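Local structure of NAD-dependent aldehyde dehydrogenase (Burkholderia multivorans, 5UJU) at residues 74-79 against 89-94; 239-244 against 271-276; 322-327 against 352-357; 486-491 against 508-513. The protein probably oxidises aldehydes to carboxylic acids with NAD+ as the electron acceptor. One frame throughout, in Å; residues are numbered along the deposited sequence.

Contact 1. Residues 74-79 against 89-94; sequences GETVGA and DIRYPK. With EDO (1,2-ethanediol), chain E.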
loop_
_atom_site.group_PDB
_atom_site.type_symbol
_atom_site.label_atom_id
_atom_site.label_comp_id
_atom_site.label_asym_id
_atom_site.label_seq_id
_atom_site.Cartn_x
_atom_site.Cartn_y
_atom_site.Cartn_z
ATOM N N GLY A 74 22.140 31.152 2.814
ATOM C CA GLY A 74 22.401 32.514 2.417
ATOM C C GLY A 74 22.508 32.718 0.919
ATOM O O GLY A 74 22.350 33.847 0.442
ATOM N N GLU A 75 22.755 31.656 0.164
ATOM C CA GLU A 75 22.731 31.732 -1.287
ATOM C C GLU A 75 21.300 31.610 -1.800
ATOM O O GLU A 75 20.387 31.220 -1.075
ATOM C CB GLU A 75 23.604 30.632 -1.897
ATOM C CG GLU A 75 24.930 31.128 -2.422
ATOM C CD GLU A 75 24.813 31.710 -3.821
ATOM O OE1 GLU A 75 25.795 31.610 -4.584
ATOM O OE2 GLU A 75 23.752 32.273 -4.156
ATOM N N THR A 76 21.100 31.986 -3.058
ATOM C CA THR A 76 19.795 31.828 -3.683
ATOM C C THR A 76 19.892 30.939 -4.916
ATOM O O THR A 76 20.977 30.612 -5.412
ATOM C CB THR A 76 19.191 33.182 -4.063
ATOM O OG1 THR A 76 19.978 33.765 -5.108
ATOM C CG2 THR A 76 19.189 34.102 -2.849
ATOM N N VAL A 77 18.719 30.577 -5.420
ATOM C CA VAL A 77 18.585 29.609 -6.496
ATOM C C VAL A 77 17.318 29.948 -7.269
ATOM O O VAL A 77 16.388 30.548 -6.727
ATOM C CB VAL A 77 18.542 28.172 -5.913
ATOM C CG1 VAL A 77 17.222 27.923 -5.216
ATOM C CG2 VAL A 77 18.733 27.164 -6.962
ATOM N N GLY A 78 17.295 29.595 -8.554
ATOM C CA GLY A 78 16.068 29.707 -9.323
ATOM C C GLY A 78 16.275 30.294 -10.704
ATOM O O GLY A 78 16.819 31.397 -10.844
ATOM N N ALA A 79 15.847 29.568 -11.735
ATOM C CA ALA A 79 15.994 30.026 -13.111
ATOM C C ALA A 79 14.708 29.829 -13.884
ATOM O O ALA A 79 14.730 29.447 -15.059
ATOM C CB ALA A 79 17.147 29.309 -13.811
ATOM N N ASP A 89 12.630 36.636 -13.055
ATOM C CA ASP A 89 13.749 36.922 -12.163
ATOM C C ASP A 89 13.382 36.650 -10.702
ATOM O O ASP A 89 13.582 37.487 -9.820
ATOM C CB ASP A 89 14.233 38.360 -12.335
ATOM C CG ASP A 89 14.706 38.639 -13.736
ATOM O OD1 ASP A 89 15.490 37.827 -14.262
ATOM O OD2 ASP A 89 14.302 39.674 -14.301
ATOM N N ILE A 90 12.812 35.489 -10.457
ATOM C CA ILE A 90 12.487 35.062 -9.101
ATOM C C ILE A 90 13.639 34.234 -8.560
ATOM O O ILE A 90 14.208 33.408 -9.281
ATOM C CB ILE A 90 11.189 34.244 -9.071
ATOM C CG1 ILE A 90 10.028 35.022 -9.695
ATOM C CG2 ILE A 90 10.888 33.826 -7.646
ATOM C CD1 ILE A 90 8.882 34.118 -10.063
ATOM N N ARG A 91 14.000 34.457 -7.293
ATOM C CA ARG A 91 14.981 33.621 -6.617
ATOM C C ARG A 91 14.384 33.090 -5.320
ATOM O O ARG A 91 13.447 33.668 -4.760
ATOM C CB ARG A 91 16.285 34.388 -6.346
ATOM C CG ARG A 91 16.925 34.961 -7.611
ATOM C CD ARG A 91 17.569 33.881 -8.492
ATOM N NE ARG A 91 18.859 33.487 -7.928
ATOM C CZ ARG A 91 19.732 32.661 -8.504
ATOM N NH1 ARG A 91 19.478 32.111 -9.693
ATOM N NH2 ARG A 91 20.874 32.392 -7.887
ATOM N N TYR A 92 14.923 31.966 -4.860
ATOM C CA TYR A 92 14.509 31.312 -3.628
ATOM C C TYR A 92 15.717 31.063 -2.737
ATOM O O TYR A 92 16.832 30.882 -3.239
ATOM C CB TYR A 92 13.803 29.981 -3.935
ATOM C CG TYR A 92 12.696 30.159 -4.943
ATOM C CD1 TYR A 92 11.415 30.486 -4.530
ATOM C CD2 TYR A 92 12.940 30.013 -6.312
ATOM C CE1 TYR A 92 10.398 30.674 -5.445
ATOM C CE2 TYR A 92 11.930 30.209 -7.243
ATOM C CZ TYR A 92 10.663 30.527 -6.803
ATOM O OH TYR A 92 9.652 30.709 -7.713
ATOM N N PRO A 93 15.536 31.054 -1.415
ATOM C CA PRO A 93 16.673 30.746 -0.533
ATOM C C PRO A 93 17.143 29.321 -0.763
ATOM O O PRO A 93 16.347 28.381 -0.756
ATOM C CB PRO A 93 16.099 30.945 0.877
ATOM C CG PRO A 93 14.620 30.762 0.730
ATOM C CD PRO A 93 14.282 31.256 -0.668
ATOM N N LYS A 94 18.446 29.162 -0.978
ATOM C CA LYS A 94 19.010 27.843 -1.252
ATOM C C LYS A 94 19.301 27.102 0.058
ATOM O O LYS A 94 20.035 27.608 0.918
ATOM C CB LYS A 94 20.276 27.987 -2.086
ATOM C CG LYS A 94 20.897 26.667 -2.524
ATOM C CD LYS A 94 22.161 26.922 -3.329
ATOM C CE LYS A 94 23.012 25.663 -3.473
ATOM N NZ LYS A 94 22.691 24.879 -4.684
HETATM C C1 EDO E . 10.866 42.219 -12.289
HETATM O O1 EDO E . 10.153 42.198 -13.534
HETATM C C2 EDO E . 12.354 42.205 -12.609
HETATM O O2 EDO E . 12.550 41.387 -13.770
HETATM O O HOH W 1 16.064 33.862 -11.529
#
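V77 and Y92 face each other as the hydrogen-bonded pair of a small two-stranded antiparallel sheet, a compact example of how a side chain laid across two short strands adds hydrogen bonds to those of their backbones. The backbone supplies the first set of bonds. Y92 N reaches V77 O at 2.8 Å, the reverse bond runs from V77 N to Y92 O, and one step further along K94 N donates to E75 O at 2.8 Å in a nearly straight bond (169°). T76 and P93 form the adjacent non-hydrogen-bonded pair.

The second set belongs to R91, where bends at chi2 and chi3 (-73° and -78°) fold the chain back over the partner strand. Its guanidinium lies over V77 CA and meets T76 OG1 with its edge: NE at 3.0 Å and NH2 at 3.2 Å both donate to that single oxygen, close to the guanidinium plane. NH1 turns to G78 O at 3.0 Å, approaching from above the carbonyl plane. A water molecule also donates to G78 O, at 2.7 Å, and to I90 O on the other strand, at 3.0 Å, linking the two chains beyond the last backbone bond.

Apolar contact is slight between the strands, V77 CG1 resting 4.2 Å from Y92 CB. Both side chains point to the side where A272 lies, and Y92 reaches on to L245 and A248 of helix 245-260, its hydroxyl OH bonded to E80 OE1.

Contact 2. Residues 239-244 against 271-276; sequences PHPGAI and LATEPN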
loop_
_atom_site.group_PDB
_atom_site.type_symbol
_atom_site.label_atom_id
_atom_site.label_comp_id
_atom_site.label_asym_id
_atom_site.label_seq_id
_atom_site.Cartn_x
_atom_site.Cartn_y
_atom_site.Cartn_z
ATOM N N PRO A 239 10.059 21.195 -6.052
ATOM C CA PRO A 239 9.359 21.392 -7.326
ATOM C C PRO A 239 10.274 21.145 -8.515
ATOM O O PRO A 239 11.503 21.143 -8.422
ATOM C CB PRO A 239 8.900 22.860 -7.285
ATOM C CG PRO A 239 9.125 23.322 -5.839
ATOM C CD PRO A 239 10.211 22.449 -5.289
ATOM N N HIS A 240 9.651 20.942 -9.661
ATOM C CA HIS A 240 10.416 20.988 -10.891
ATOM C C HIS A 240 11.064 22.367 -11.028
ATOM O O HIS A 240 10.412 23.385 -10.758
ATOM C CB HIS A 240 9.513 20.692 -12.088
ATOM C CG HIS A 240 10.263 20.559 -13.373
ATOM N ND1 HIS A 240 10.754 21.650 -14.054
ATOM C CD2 HIS A 240 10.618 19.469 -14.098
ATOM C CE1 HIS A 240 11.369 21.241 -15.150
ATOM N NE2 HIS A 240 11.302 19.922 -15.200
ATOM N N PRO A 241 12.338 22.447 -11.436
ATOM C CA PRO A 241 13.014 23.759 -11.494
ATOM C C PRO A 241 12.360 24.757 -12.446
ATOM O O PRO A 241 12.666 25.958 -12.378
ATOM C CB PRO A 241 14.438 23.414 -11.965
ATOM C CG PRO A 241 14.548 21.949 -11.908
ATOM C CD PRO A 241 13.189 21.357 -11.940
ATOM N N GLY A 242 11.488 24.306 -13.344
ATOM C CA GLY A 242 10.753 25.215 -14.206
ATOM C C GLY A 242 9.422 25.700 -13.658
ATOM O O GLY A 242 8.788 26.562 -14.279
ATOM N N ALA A 243 8.977 25.182 -12.505
ATOM C CA ALA A 243 7.677 25.558 -11.936
ATOM C C ALA A 243 7.777 25.524 -10.412
ATOM O O ALA A 243 7.147 24.699 -9.753
ATOM C CB ALA A 243 6.549 24.638 -12.406
ATOM N N ILE A 244 8.575 26.430 -9.849
ATOM C CA ILE A 244 8.749 26.498 -8.394
ATOM C C ILE A 244 7.683 27.366 -7.739
ATOM O O ILE A 244 7.087 26.977 -6.736
ATOM C CB ILE A 244 10.157 27.018 -8.047
ATOM C CG1 ILE A 244 11.235 26.094 -8.618
ATOM C CG2 ILE A 244 10.309 27.172 -6.513
ATOM C CD1 ILE A 244 12.609 26.772 -8.708
ATOM N N LEU A 271 12.538 22.901 -1.160
ATOM C CA LEU A 271 13.880 22.684 -1.685
ATOM C C LEU A 271 13.865 23.135 -3.152
ATOM O O LEU A 271 13.612 22.339 -4.062
ATOM C CB LEU A 271 14.299 21.212 -1.530
ATOM C CG LEU A 271 15.694 20.832 -2.075
ATOM C CD1 LEU A 271 16.751 21.592 -1.333
ATOM C CD2 LEU A 271 15.967 19.334 -1.988
ATOM N N ALA A 272 14.118 24.421 -3.373
ATOM C CA ALA A 272 14.220 24.948 -4.725
ATOM C C ALA A 272 15.578 24.587 -5.298
ATOM O O ALA A 272 16.574 24.534 -4.570
ATOM C CB ALA A 272 14.034 26.461 -4.734
ATOM N N THR A 273 15.616 24.317 -6.604
ATOM C CA THR A 273 16.847 23.894 -7.253
ATOM C C THR A 273 16.998 24.584 -8.603
ATOM O O THR A 273 16.055 25.167 -9.155
ATOM C CB THR A 273 16.889 22.367 -7.446
ATOM O OG1 THR A 273 15.800 21.958 -8.287
ATOM C CG2 THR A 273 16.754 21.652 -6.120
ATOM N N GLU A 274 18.197 24.455 -9.159
ATOM C CA GLU A 274 18.506 24.838 -10.521
ATOM C C GLU A 274 18.404 23.601 -11.394
ATOM O O GLU A 274 18.455 22.475 -10.892
ATOM C CB GLU A 274 19.938 25.388 -10.619
ATOM C CG GLU A 274 20.249 26.670 -9.857
ATOM C CD GLU A 274 19.841 27.946 -10.565
ATOM O OE1 GLU A 274 19.935 28.007 -11.804
ATOM O OE2 GLU A 274 19.447 28.904 -9.871
ATOM N N PRO A 275 18.251 23.764 -12.707
ATOM C CA PRO A 275 18.122 22.602 -13.590
ATOM C C PRO A 275 19.355 21.710 -13.571
ATOM O O PRO A 275 20.467 22.138 -13.238
ATOM C CB PRO A 275 17.921 23.232 -14.975
ATOM C CG PRO A 275 17.316 24.555 -14.680
ATOM C CD PRO A 275 18.012 25.021 -13.433
ATOM N N ASN A 276 19.134 20.457 -13.990
ATOM C CA ASN A 276 20.106 19.367 -13.904
ATOM C C ASN A 276 20.328 18.965 -12.446
ATOM O O ASN A 276 21.451 18.673 -12.034
ATOM C CB ASN A 276 21.440 19.714 -14.584
ATOM C CG ASN A 276 21.263 20.313 -15.989
ATOM O OD1 ASN A 276 20.270 20.056 -16.665
ATOM N ND2 ASN A 276 22.237 21.111 -16.426
HETATM O O HOH W 2 13.231 23.151 -7.961
HETATM O O HOH W 3 15.143 26.825 -11.283
#
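P241 rests against T273 and P275 in a largely buried meeting of two loops, each following a parallel strand of the Rossmann-type domain: segment 239-244 leads from strand 234-238 to helix 245-260, while segment 271-276 follows strand 268-270. It illustrates how loops at one end of such a sheet can be joined without a direct hydrogen bond. The proline ring does much of the touching, with CB 4.1 Å from P275 CG and CG 3.8 Å from T273 OG1. Beside it, the two methyls of I244 divide the work: CG2 meets A272 CB, while CD1 lies 3.8 Å from T273 O.

Water replaces direct polar contact. One molecule donates to P239 O and to T273 OG1, an oxygen that also bonds D277 OD2. T273 chi1 (61°) sets OG1 between the backbone N and the carbonyl carbon, facing this water. A second molecule donates to P241 O and T273 O, at 2.8 Å each.

The loop at P241 is shaped by a type I turn from H240 to A243, closed by A243 N to H240 O. The H240 imidazole lies with one face against P241 CD, and its ND1 accepts from G242 N at 2.8 Å.

Contact 3. Residues 322-327 against 352-357; sequences NQIVID and TAPQNI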
loop_
_atom_site.group_PDB
_atom_site.type_symbol
_atom_site.label_atom_id
_atom_site.label_comp_id
_atom_site.label_asym_id
_atom_site.label_seq_id
_atom_site.Cartn_x
_atom_site.Cartn_y
_atom_site.Cartn_z
ATOM N N ASN A 322 -1.908 7.648 -24.513
ATOM C CA ASN A 322 -3.353 7.834 -24.493
ATOM C C ASN A 322 -3.920 7.664 -25.899
ATOM O O ASN A 322 -3.357 8.168 -26.876
ATOM C CB ASN A 322 -3.713 9.203 -23.934
ATOM C CG ASN A 322 -3.240 9.372 -22.487
ATOM O OD1 ASN A 322 -3.322 8.439 -21.691
ATOM N ND2 ASN A 322 -2.726 10.548 -22.161
ATOM N N GLN A 323 -5.046 6.964 -25.986
ATOM C CA GLN A 323 -5.515 6.380 -27.236
ATOM C C GLN A 323 -6.996 6.661 -27.437
ATOM O O GLN A 323 -7.760 6.745 -26.473
ATOM C CB GLN A 323 -5.273 4.869 -27.241
ATOM C CG GLN A 323 -3.806 4.484 -27.347
ATOM C CD GLN A 323 -3.565 3.014 -27.054
ATOM O OE1 GLN A 323 -3.949 2.499 -25.998
ATOM N NE2 GLN A 323 -2.947 2.322 -28.001
ATOM N N ILE A 324 -7.389 6.825 -28.705
ATOM C CA ILE A 324 -8.789 6.920 -29.104
ATOM C C ILE A 324 -9.056 5.838 -30.144
ATOM O O ILE A 324 -8.296 5.704 -31.109
ATOM C CB ILE A 324 -9.145 8.301 -29.688
ATOM C CG1 ILE A 324 -8.863 9.430 -28.696
ATOM C CG2 ILE A 324 -10.608 8.344 -30.077
ATOM C CD1 ILE A 324 -9.175 10.805 -29.288
ATOM N N VAL A 325 -10.129 5.075 -29.953
ATOM C CA VAL A 325 -10.578 4.076 -30.916
ATOM C C VAL A 325 -11.854 4.604 -31.553
ATOM O O VAL A 325 -12.859 4.813 -30.860
ATOM C CB VAL A 325 -10.813 2.707 -30.260
ATOM C CG1 VAL A 325 -11.485 1.763 -31.263
ATOM C CG2 VAL A 325 -9.491 2.092 -29.772
ATOM N N ILE A 326 -11.818 4.835 -32.866
ATOM C CA ILE A 326 -12.980 5.318 -33.606
ATOM C C ILE A 326 -13.547 4.161 -34.419
ATOM O O ILE A 326 -12.913 3.668 -35.363
ATOM C CB ILE A 326 -12.655 6.517 -34.507
ATOM C CG1 ILE A 326 -12.112 7.683 -33.671
ATOM C CG2 ILE A 326 -13.915 6.934 -35.238
ATOM C CD1 ILE A 326 -11.877 8.971 -34.454
ATOM N N ASP A 327 -14.747 3.734 -34.050
ATOM C CA ASP A 327 -15.449 2.653 -34.731
ATOM C C ASP A 327 -16.635 3.134 -35.542
ATOM O O ASP A 327 -16.845 2.665 -36.672
ATOM C CB ASP A 327 -15.949 1.619 -33.714
ATOM C CG ASP A 327 -16.881 0.596 -34.346
ATOM O OD1 ASP A 327 -16.368 -0.292 -35.060
ATOM O OD2 ASP A 327 -18.122 0.704 -34.170
ATOM N N THR A 352 -3.344 13.601 -19.716
ATOM C CA THR A 352 -4.523 12.855 -20.131
ATOM C C THR A 352 -4.884 13.071 -21.598
ATOM O O THR A 352 -5.883 12.519 -22.057
ATOM C CB THR A 352 -5.706 13.264 -19.270
ATOM O OG1 THR A 352 -5.782 14.687 -19.296
ATOM C CG2 THR A 352 -5.528 12.799 -17.819
ATOM N N ALA A 353 -4.109 13.868 -22.327
ATOM C CA ALA A 353 -4.455 14.223 -23.700
ATOM C C ALA A 353 -4.236 13.043 -24.643
ATOM O O ALA A 353 -3.254 12.308 -24.503
ATOM C CB ALA A 353 -3.607 15.397 -24.165
ATOM N N PRO A 354 -5.104 12.862 -25.639
ATOM C CA PRO A 354 -4.933 11.728 -26.561
ATOM C C PRO A 354 -3.748 11.927 -27.495
ATOM O O PRO A 354 -3.450 13.038 -27.941
ATOM C CB PRO A 354 -6.251 11.711 -27.352
ATOM C CG PRO A 354 -6.723 13.145 -27.332
ATOM C CD PRO A 354 -6.282 13.692 -25.979
ATOM N N GLN A 355 -3.081 10.823 -27.816
ATOM C CA GLN A 355 -2.024 10.848 -28.818
ATOM C C GLN A 355 -2.351 10.005 -30.043
ATOM O O GLN A 355 -2.134 10.456 -31.175
ATOM C CB GLN A 355 -0.700 10.374 -28.209
ATOM C CG GLN A 355 0.433 10.316 -29.225
ATOM C CD GLN A 355 1.717 9.738 -28.650
ATOM O OE1 GLN A 355 2.441 10.416 -27.930
ATOM N NE2 GLN A 355 2.002 8.483 -28.968
ATOM N N ASN A 356 -2.846 8.785 -29.853
ATOM C CA ASN A 356 -3.079 7.837 -30.937
ATOM C C ASN A 356 -4.573 7.724 -31.215
ATOM O O ASN A 356 -5.368 7.502 -30.293
ATOM C CB ASN A 356 -2.493 6.468 -30.591
ATOM C CG ASN A 356 -0.969 6.499 -30.436
ATOM O OD1 ASN A 356 -0.321 7.528 -30.631
ATOM N ND2 ASN A 356 -0.400 5.366 -30.081
ATOM N N ILE A 357 -4.952 7.872 -32.482
ATOM C CA ILE A 357 -6.349 7.830 -32.902
ATOM C C ILE A 357 -6.479 6.730 -33.957
ATOM O O ILE A 357 -6.021 6.898 -35.094
ATOM C CB ILE A 357 -6.809 9.193 -33.439
ATOM C CG1 ILE A 357 -6.576 10.276 -32.368
ATOM C CG2 ILE A 357 -8.280 9.157 -33.841
ATOM C CD1 ILE A 357 -6.826 11.691 -32.847
#
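I324 lies alongside P354, the two side chains pointing the same way, with the isoleucine CD1 3.6 Å from the proline CB. The same methyl approaches I357 CG1 at 4.1 Å, and I326 continues the apolar row by setting CD1 3.7 Å from I357 CG2. I339 of helix 332-344 covers all three isoleucines. On the other face of the sheet Q323 and N356 cross obliquely, touching through CG and CB.

Between these two layers run the backbones of neighbouring parallel strands, 323-326 and 356-360, which helix 332-344 connects in a beta-alpha-beta crossover, a textbook case of a helix packing on the strands it joins. I324 N donates to N356 O at 2.7 Å, nearly in line with the carbonyl. N322 O is shared by two donors: N356 N in its carbonyl plane, and Q355 N, 2.8 Å away and well above that plane.

Farther out the amides take over. N322 holds CG beside its own backbone N (chi1 -62°), which lets ND2 reach A353 O at 3.0 Å and also C351 O, while OD1 accepts from L486 N and T487 N; four bonds thus fix the rotation of this buried amide. A353 also comes close to the bound sodium ion. Q355 NE2 donates both to Q454 O and, 3.0 Å away within its amide plane, to N356 OD1, whose amide nitrogen bonds F452 O.

Contact 4. Residues 486-491 against 508-513; sequences LTLSVY and GGVALS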
loop_
_atom_site.group_PDB
_atom_site.type_symbol
_atom_site.label_atom_id
_atom_site.label_comp_id
_atom_site.label_asym_id
_atom_site.label_seq_id
_atom_site.Cartn_x
_atom_site.Cartn_y
_atom_site.Cartn_z
ATOM N N LEU A 486 -3.111 6.722 -19.267
ATOM C CA LEU A 486 -4.049 7.347 -18.344
ATOM C C LEU A 486 -5.477 7.379 -18.859
ATOM O O LEU A 486 -6.403 7.304 -18.053
ATOM C CB LEU A 486 -3.609 8.778 -18.024
ATOM C CG LEU A 486 -2.383 8.936 -17.128
ATOM C CD1 LEU A 486 -2.203 10.408 -16.799
ATOM C CD2 LEU A 486 -2.488 8.097 -15.838
ATOM N N THR A 487 -5.698 7.504 -20.175
ATOM C CA THR A 487 -7.059 7.539 -20.686
ATOM C C THR A 487 -7.169 6.712 -21.955
ATOM O O THR A 487 -6.206 6.570 -22.721
ATOM C CB THR A 487 -7.549 8.972 -20.965
ATOM O OG1 THR A 487 -6.716 9.583 -21.953
ATOM C CG2 THR A 487 -7.514 9.837 -19.681
ATOM N N LEU A 488 -8.365 6.173 -22.158
ATOM C CA LEU A 488 -8.761 5.482 -23.378
ATOM C C LEU A 488 -10.166 5.950 -23.735
ATOM O O LEU A 488 -11.046 5.990 -22.870
ATOM C CB LEU A 488 -8.735 3.963 -23.192
ATOM C CG LEU A 488 -9.317 3.134 -24.348
ATOM C CD1 LEU A 488 -8.441 3.245 -25.609
ATOM C CD2 LEU A 488 -9.488 1.685 -23.894
ATOM N N SER A 489 -10.371 6.306 -25.002
ATOM C CA SER A 489 -11.623 6.887 -25.475
ATOM C C SER A 489 -12.120 6.082 -26.671
ATOM O O SER A 489 -11.337 5.755 -27.568
ATOM C CB SER A 489 -11.412 8.363 -25.862
ATOM O OG SER A 489 -12.612 9.005 -26.264
ATOM N N VAL A 490 -13.409 5.753 -26.690
ATOM C CA VAL A 490 -13.962 4.950 -27.774
ATOM C C VAL A 490 -15.204 5.630 -28.341
ATOM O O VAL A 490 -16.037 6.161 -27.598
ATOM C CB VAL A 490 -14.277 3.506 -27.318
ATOM C CG1 VAL A 490 -15.328 3.493 -26.218
ATOM C CG2 VAL A 490 -14.730 2.637 -28.518
ATOM N N TYR A 491 -15.328 5.595 -29.665
ATOM C CA TYR A 491 -16.497 6.084 -30.390
ATOM C C TYR A 491 -17.086 4.898 -31.134
ATOM O O TYR A 491 -16.433 4.335 -32.022
ATOM C CB TYR A 491 -16.126 7.201 -31.365
ATOM C CG TYR A 491 -15.715 8.466 -30.678
ATOM C CD1 TYR A 491 -16.642 9.467 -30.418
ATOM C CD2 TYR A 491 -14.399 8.652 -30.252
ATOM C CE1 TYR A 491 -16.268 10.632 -29.761
ATOM C CE2 TYR A 491 -14.014 9.812 -29.589
ATOM C CZ TYR A 491 -14.954 10.798 -29.350
ATOM O OH TYR A 491 -14.588 11.956 -28.707
ATOM N N GLY A 508 -5.944 -3.130 -20.329
ATOM C CA GLY A 508 -4.971 -2.055 -20.276
ATOM C C GLY A 508 -4.878 -1.328 -18.943
ATOM O O GLY A 508 -4.011 -0.462 -18.793
ATOM N N GLY A 509 -5.748 -1.655 -17.984
ATOM C CA GLY A 509 -5.817 -0.947 -16.718
ATOM C C GLY A 509 -5.957 0.555 -16.870
ATOM O O GLY A 509 -5.217 1.316 -16.240
ATOM N N VAL A 510 -6.911 0.997 -17.687
ATOM C CA VAL A 510 -7.020 2.397 -18.077
ATOM C C VAL A 510 -8.484 2.808 -18.059
ATOM O O VAL A 510 -9.370 2.038 -18.451
ATOM C CB VAL A 510 -6.385 2.641 -19.466
ATOM C CG1 VAL A 510 -7.052 1.769 -20.535
ATOM C CG2 VAL A 510 -6.433 4.111 -19.853
ATOM N N ALA A 511 -8.735 4.023 -17.585
ATOM C CA ALA A 511 -10.086 4.558 -17.525
ATOM C C ALA A 511 -10.644 4.785 -18.930
ATOM O O ALA A 511 -9.944 5.261 -19.827
ATOM C CB ALA A 511 -10.093 5.864 -16.731
ATOM N N LEU A 512 -11.913 4.440 -19.112
ATOM C CA LEU A 512 -12.577 4.464 -20.413
ATOM C C LEU A 512 -13.586 5.603 -20.503
ATOM O O LEU A 512 -14.422 5.771 -19.609
ATOM C CB LEU A 512 -13.287 3.143 -20.670
ATOM C CG LEU A 512 -14.003 3.021 -22.017
ATOM C CD1 LEU A 512 -13.000 3.014 -23.156
ATOM C CD2 LEU A 512 -14.866 1.773 -22.046
ATOM N N SER A 513 -13.531 6.354 -21.601
ATOM C CA SER A 513 -14.545 7.341 -21.951
ATOM C C SER A 513 -15.263 6.887 -23.215
ATOM O O SER A 513 -14.623 6.420 -24.165
ATOM C CB SER A 513 -13.909 8.724 -22.150
ATOM O OG SER A 513 -13.252 9.168 -20.955
HETATM O O HOH W 4 -6.646 5.276 -16.123
#
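L488 packs against V510 and L512 at the join of strands 487-491 and 511-514, the two parallel strands of a beta-alpha-beta unit and a worked example of side chains gathering on the helix-covered face of a sheet. Its CB lies 3.8 Å from V510 CG1, the two side chains crossing at about a right angle, and its CD2 lies 3.8 Å from L512 CD1. That last methyl also meets V490 CG1. With CG opposite the backbone N (chi1 -179°), L512 extends far enough to serve both neighbours.

The backbone ladder keeps these groups in step: L488 N to A511 O, S513 N to L488 O at 2.8 Å, and V490 N to S513 O at 2.9 Å.

Outside this shell, A501 and A505 of helix 495-508 cover L512. A Schellman motif with G509 at its positive-phi position ends the helix and turns the chain toward V510. On the edge of strand 511-514 turned away from 487-491, L512 and S513 pair in a parallel ladder with a strand of the second subunit, so the sheet runs on across the dimer interface, and S513 OG bonds R560 of that subunit. Where the strands begin, a water donates to L486 O and accepts from A511 N, both at 2.8 Å.

Read from the N terminus, the four contacts come in series; none nests in or crosses another. Contact 1 closes a short loop without helix or strand. Contact 2 closes a longer one containing helix 245-260, and the two touch: E274 of contact 2 reaches G78 and, more weakly, R91, while I244 packs on Y92, so the small sheet is tied to the Rossmann-type domain. Across the chain's centre from contact 1, contact 3 spans helix 332-344 and contact 4 spans helix 495-508. Their centres lie 8 Å apart, and strands 323-326 and 487-491 are neighbours in one sheet, joined by V325 N to S489 O (2.8 Å).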